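Local coordinates for protein ornithine cyclodeaminase (Methanococcus maripaludis S2, PDB 3C2Q) that catalyses the NAD(+)-dependent conversion of L-ornithine to L-proline with release of ammonia, at residues N209-A214 / P252-I257; T30-H35 / I84-P89. One frame throughout, in Å; residues are numbered along the deposited sequence.

Coming from the N terminus, the chain first meets itself at contact 2, where residues 30-35 lead into strand 34-38 and residues 84-89 return beside them. The 48 residues in between contain no helix and supply strands to one mixed sheet, so this closure belongs to the N-terminal beta domain. Only then does the chain enter the Rossmann-fold region, where contact 1 joins helix 203-214 to the loop running from strand 241-244 to helix 260-271. The two loops follow in series, neither enclosing nor crossing the other. The centres of contact 1 and contact 2 are about 41 Å apart, on opposite sides of the chain's centre. The nearest atoms of the two contacts stay about 23 Å apart.

Contact 1. Residues N209-A214 / P252-I257; sequences NAINDA and PIPDVI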
loop_
_atom_site.group_PDB
_atom_site.type_symbol
_atom_site.label_atom_id
_atom_site.label_comp_id
_atom_site.label_asym_id
_atom_site.label_seq_id
_atom_site.Cartn_x
_atom_site.Cartn_y
_atom_site.Cartn_z
ATOM N N ASN B 209 -24.865 -23.128 -4.283
ATOM C CA ASN B 209 -26.093 -23.907 -4.619
ATOM C C ASN B 209 -26.006 -25.327 -4.059
ATOM O O ASN B 209 -26.954 -25.844 -3.475
ATOM C CB ASN B 209 -26.308 -23.919 -6.131
ATOM C CG ASN B 209 -27.760 -24.164 -6.503
ATOM O OD1 ASN B 209 -28.656 -23.691 -5.808
ATOM N ND2 ASN B 209 -27.998 -24.883 -7.603
ATOM N N ALA B 210 -24.830 -25.928 -4.172
ATOM C CA ALA B 210 -24.590 -27.281 -3.685
ATOM C C ALA B 210 -24.729 -27.393 -2.176
ATOM O O ALA B 210 -25.324 -28.364 -1.656
ATOM C CB ALA B 210 -23.212 -27.801 -4.179
ATOM N N ILE B 211 -24.247 -26.378 -1.450
ATOM C CA ILE B 211 -24.354 -26.397 -0.002
ATOM C C ILE B 211 -25.794 -26.088 0.437
ATOM O O ILE B 211 -26.279 -26.735 1.373
ATOM C CB ILE B 211 -23.325 -25.447 0.728
ATOM C CG1 ILE B 211 -21.874 -25.790 0.322
ATOM C CG2 ILE B 211 -23.464 -25.529 2.268
ATOM C CD1 ILE B 211 -21.447 -27.225 0.642
ATOM N N ASN B 212 -26.446 -25.109 -0.195
ATOM C CA ASN B 212 -27.854 -24.841 0.055
ATOM C C ASN B 212 -28.689 -26.123 -0.130
ATOM O O ASN B 212 -29.481 -26.461 0.730
ATOM C CB ASN B 212 -28.386 -23.743 -0.851
ATOM C CG ASN B 212 -27.934 -22.347 -0.398
ATOM O OD1 ASN B 212 -27.321 -22.202 0.660
ATOM N ND2 ASN B 212 -28.230 -21.341 -1.198
ATOM N N ASP B 213 -28.432 -26.839 -1.221
ATOM C CA ASP B 213 -29.117 -28.115 -1.525
ATOM C C ASP B 213 -28.867 -29.171 -0.461
ATOM O O ASP B 213 -29.804 -29.813 0.055
ATOM C CB ASP B 213 -28.701 -28.625 -2.912
ATOM C CG ASP B 213 -29.615 -29.767 -3.419
ATOM O OD1 ASP B 213 -30.787 -29.800 -3.023
ATOM O OD2 ASP B 213 -29.155 -30.600 -4.206
ATOM N N ALA B 214 -27.607 -29.332 -0.077
ATOM C CA ALA B 214 -27.269 -30.276 0.970
ATOM C C ALA B 214 -27.915 -29.913 2.296
ATOM O O ALA B 214 -28.233 -30.811 3.091
ATOM C CB ALA B 214 -25.752 -30.410 1.124
ATOM N N PRO B 252 -25.561 -16.405 1.171
ATOM C CA PRO B 252 -24.854 -16.967 2.298
ATOM C C PRO B 252 -25.304 -18.414 2.415
ATOM O O PRO B 252 -26.492 -18.681 2.247
ATOM C CB PRO B 252 -25.394 -16.170 3.500
ATOM C CG PRO B 252 -26.731 -15.750 3.085
ATOM C CD PRO B 252 -26.662 -15.519 1.578
ATOM N N ILE B 253 -24.397 -19.315 2.739
ATOM C CA ILE B 253 -24.770 -20.704 2.991
ATOM C C ILE B 253 -25.446 -20.844 4.363
ATOM O O ILE B 253 -25.389 -19.924 5.200
ATOM C CB ILE B 253 -23.546 -21.659 2.842
ATOM C CG1 ILE B 253 -22.392 -21.188 3.740
ATOM C CG2 ILE B 253 -23.152 -21.739 1.353
ATOM C CD1 ILE B 253 -21.348 -22.224 4.072
ATOM N N PRO B 254 -26.144 -21.970 4.589
ATOM C CA PRO B 254 -26.938 -22.020 5.819
ATOM C C PRO B 254 -26.130 -21.870 7.113
ATOM O O PRO B 254 -26.676 -21.388 8.102
ATOM C CB PRO B 254 -27.646 -23.387 5.723
ATOM C CG PRO B 254 -27.673 -23.687 4.205
ATOM C CD PRO B 254 -26.338 -23.170 3.743
ATOM N N ASP B 255 -24.848 -22.238 7.115
ATOM C CA ASP B 255 -24.025 -22.126 8.320
ATOM C C ASP B 255 -23.757 -20.666 8.783
ATOM O O ASP B 255 -23.343 -20.438 9.919
ATOM C CB ASP B 255 -22.661 -22.824 8.134
ATOM C CG ASP B 255 -22.783 -24.313 7.758
ATOM O OD1 ASP B 255 -22.226 -25.158 8.505
ATOM O OD2 ASP B 255 -23.381 -24.614 6.711
ATOM N N VAL B 256 -23.982 -19.694 7.901
ATOM C CA VAL B 256 -23.610 -18.302 8.160
ATOM C C VAL B 256 -24.567 -17.674 9.182
ATOM O O VAL B 256 -25.795 -17.845 9.066
ATOM C CB VAL B 256 -23.595 -17.514 6.821
ATOM C CG1 VAL B 256 -23.597 -15.981 7.053
ATOM C CG2 VAL B 256 -22.344 -17.942 5.993
ATOM N N ILE B 257 -24.007 -16.984 10.177
ATOM C CA ILE B 257 -24.780 -16.213 11.148
ATOM C C ILE B 257 -24.965 -14.819 10.577
ATOM O O ILE B 257 -23.994 -14.063 10.452
ATOM C CB ILE B 257 -24.029 -16.169 12.504
ATOM C CG1 ILE B 257 -23.790 -17.609 12.994
ATOM C CG2 ILE B 257 -24.771 -15.271 13.542
ATOM C CD1 ILE B 257 -23.022 -17.697 14.299
HETATM O O HOH W 1 -28.164 -18.688 0.272
HETATM O O HOH W 2 -28.721 -20.664 2.670
#
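Ile211, on the last turn of helix 203-214, meets Ile253 and Pro254 of the loop that leaves strand 241-244. From the backbone outward, its side chain meets the loop at once: CB lies 3.8 Å from CG2 of Ile253. CG2, set opposite the backbone N, rests against both CB and CG2 of Ile253 and reaches Pro254 CD at 4.0 Å. The other branch, CG1 to CD1, heads away from the loop, and the residue packs on Ile178, Ile217 and Ala220. CB and the CG2 methyl thus make the apolar half of the join.

One residue on, the amide of Asn212 meets the loop mainly through water. Its OD1 sits 3.4 Å from Pro254 CD, a plain van der Waals contact, and no direct hydrogen bond links the two segments. Instead one water accepts from ND2 at 3.0 Å and donates to Pro252 O at 2.6 Å, while a second donates to Asn212 OD1 and to the same Pro252 O. Both ends of the amide are therefore tied to one carbonyl, and ND2 also bonds Ser20 O of the second subunit, which fixes which way round the amide lies.

Beyond Pro252 the loop makes a type I turn from Ile253 to Val256, closed by Val256 N to Ile253 O at 3.1 Å. Ile253 N hydrogen-bonds OD1 of Asn171, a probable NAD(+)-binding residue, which places the contact next to the likely cofactor site. Helix 203-214 and the loop meet here beside helices 171-183 and 217-222, with Ile253 also packed on Leu243 of strand 241-244.

Contact 2. Residues T30-H35 / I84-P89; sequences TNHPTH and IRVMPP
His35 and Arg85 form a hydrogen-bonded pair of an antiparallel beta bridge, where strand 84-86 joins strand 34-38 as an outermost strand, within this chain, of the mixed sheet. Three backbone hydrogen bonds of 2.8 to 3.0 Å zip the segments together: His35 N to Arg85 O, Arg85 N to His35 O and Met87 N to Pro33 O.

Between polar side chains, Arg85 bends at chi3 (75°) and donates twice to His35 ND1. NH2 does so in the ring plane at 2.8 Å; the NE bond is longer (3.2 Å), more bent and tilted from that plane. Ring and guanidinium planes stand 72° apart, and Trp42 takes a cation-pi contact from the arginine. An alanine in place of His35 would probably leave those two N-H groups without their shared acceptor and Met87 CE without the ring face it lies over.

In van der Waals packing, Val86 CG1 meets His32 CB at 3.6 Å, and Leu98 of the third subunit packs on Val86 and Pro88.

Two contacts are CH-pi. Pro88 CB lies over the centre of one face of the His32 ring, whose ND1 bonds Ser295. Over the His35 ring, the selenomethionine Met87 sets CE 3.4 Å from the centroid, only 8° off the normal.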
loop_
_atom_site.group_PDB
_atom_site.type_symbol
_atom_site.label_atom_id
_atom_site.label_comp_id
_atom_site.label_asym_id
_atom_site.label_seq_id
_atom_site.Cartn_x
_atom_site.Cartn_y
_atom_site.Cartn_z
ATOM N N THR B 30 -9.702 -1.134 28.863
ATOM C CA THR B 30 -8.624 -1.491 27.959
ATOM C C THR B 30 -8.804 -2.953 27.532
ATOM O O THR B 30 -9.785 -3.630 27.925
ATOM C CB THR B 30 -7.258 -1.373 28.654
ATOM O OG1 THR B 30 -7.117 -2.444 29.590
ATOM C CG2 THR B 30 -7.084 -0.003 29.366
ATOM N N ASN B 31 -7.866 -3.472 26.728
ATOM C CA ASN B 31 -7.908 -4.890 26.428
ATOM C C ASN B 31 -7.088 -5.749 27.430
ATOM O O ASN B 31 -6.877 -6.946 27.226
ATOM C CB ASN B 31 -7.516 -5.164 24.951
ATOM C CG ASN B 31 -6.109 -4.722 24.616
ATOM O OD1 ASN B 31 -5.551 -3.831 25.257
ATOM N ND2 ASN B 31 -5.535 -5.315 23.559
ATOM N N HIS B 32 -6.647 -5.128 28.524
ATOM C CA HIS B 32 -5.805 -5.821 29.503
ATOM C C HIS B 32 -6.587 -6.415 30.688
ATOM O O HIS B 32 -7.626 -5.880 31.071
ATOM C CB HIS B 32 -4.746 -4.867 30.050
ATOM C CG HIS B 32 -3.993 -4.109 28.994
ATOM N ND1 HIS B 32 -3.266 -4.732 28.001
ATOM C CD2 HIS B 32 -3.823 -2.781 28.808
ATOM C CE1 HIS B 32 -2.698 -3.814 27.234
ATOM N NE2 HIS B 32 -3.035 -2.620 27.694
ATOM N N PRO B 33 -6.060 -7.505 31.295
ATOM C CA PRO B 33 -6.668 -8.020 32.530
ATOM C C PRO B 33 -6.755 -6.923 33.567
ATOM O O PRO B 33 -5.817 -6.141 33.760
ATOM C CB PRO B 33 -5.721 -9.146 33.001
ATOM C CG PRO B 33 -4.616 -9.242 31.983
ATOM C CD PRO B 33 -4.908 -8.302 30.835
ATOM N N THR B 34 -7.910 -6.820 34.200
ATOM C CA THR B 34 -8.145 -5.714 35.147
ATOM C C THR B 34 -8.666 -6.317 36.467
ATOM O O THR B 34 -9.417 -7.302 36.436
ATOM C CB THR B 34 -9.166 -4.710 34.553
ATOM O OG1 THR B 34 -8.644 -4.191 33.312
ATOM C CG2 THR B 34 -9.484 -3.533 35.545
ATOM N N HIS B 35 -8.250 -5.744 37.602
ATOM C CA HIS B 35 -8.814 -6.141 38.899
ATOM C C HIS B 35 -9.504 -4.938 39.508
ATOM O O HIS B 35 -9.109 -3.797 39.239
ATOM C CB HIS B 35 -7.734 -6.670 39.848
ATOM C CG HIS B 35 -7.000 -7.870 39.334
ATOM N ND1 HIS B 35 -5.823 -8.309 39.890
ATOM C CD2 HIS B 35 -7.259 -8.713 38.306
ATOM C CE1 HIS B 35 -5.392 -9.377 39.240
ATOM N NE2 HIS B 35 -6.241 -9.636 38.266
ATOM N N ILE B 84 -8.826 0.396 40.887
ATOM C CA ILE B 84 -8.582 -0.526 39.760
ATOM C C ILE B 84 -7.095 -0.756 39.546
ATOM O O ILE B 84 -6.277 0.124 39.818
ATOM C CB ILE B 84 -9.268 -0.071 38.432
ATOM C CG1 ILE B 84 -8.473 1.020 37.743
ATOM C CG2 ILE B 84 -10.693 0.443 38.671
ATOM C CD1 ILE B 84 -8.756 1.122 36.244
ATOM N N ARG B 85 -6.774 -1.952 39.063
ATOM C CA ARG B 85 -5.409 -2.370 38.764
ATOM C C ARG B 85 -5.420 -3.040 37.375
ATOM O O ARG B 85 -6.102 -4.049 37.175
ATOM C CB ARG B 85 -4.991 -3.346 39.850
ATOM C CG ARG B 85 -3.619 -3.934 39.774
ATOM C CD ARG B 85 -3.332 -4.687 41.113
ATOM N NE ARG B 85 -4.024 -5.977 41.262
ATOM C CZ ARG B 85 -4.085 -6.672 42.405
ATOM N NH1 ARG B 85 -3.506 -6.205 43.504
ATOM N NH2 ARG B 85 -4.718 -7.832 42.467
ATOM N N VAL B 86 -4.696 -2.453 36.419
ATOM C CA VAL B 86 -4.704 -2.935 35.027
ATOM C C VAL B 86 -3.325 -3.525 34.753
ATOM O O VAL B 86 -2.321 -2.877 35.036
ATOM C CB VAL B 86 -4.979 -1.783 34.019
ATOM C CG1 VAL B 86 -5.057 -2.326 32.561
ATOM C CG2 VAL B 86 -6.285 -0.995 34.375
HETATM N N MSE B 87 -3.279 -4.736 34.210
HETATM C CA MSE B 87 -2.018 -5.473 33.991
HETATM C C MSE B 87 -1.691 -5.615 32.507
HETATM O O MSE B 87 -2.077 -6.595 31.895
HETATM C CB MSE B 87 -2.135 -6.885 34.559
HETATM C CG MSE B 87 -1.453 -7.092 35.889
HETATM SE SE MSE B 87 -2.552 -6.367 37.337
HETATM C CE MSE B 87 -4.307 -7.122 36.837
ATOM N N PRO B 88 -0.998 -4.631 31.919
ATOM C CA PRO B 88 -0.684 -4.759 30.490
ATOM C C PRO B 88 0.447 -5.779 30.308
ATOM O O PRO B 88 0.974 -6.277 31.318
ATOM C CB PRO B 88 -0.254 -3.345 30.098
ATOM C CG PRO B 88 0.234 -2.723 31.357
ATOM C CD PRO B 88 -0.472 -3.384 32.503
ATOM N N PRO B 89 0.781 -6.148 29.049
ATOM C CA PRO B 89 1.931 -7.051 28.859
ATOM C C PRO B 89 3.223 -6.513 29.477
ATOM O O PRO B 89 3.445 -5.290 29.510
ATOM C CB PRO B 89 2.075 -7.120 27.336
ATOM C CG PRO B 89 0.679 -6.874 26.817
ATOM C CD PRO B 89 0.123 -5.821 27.763
#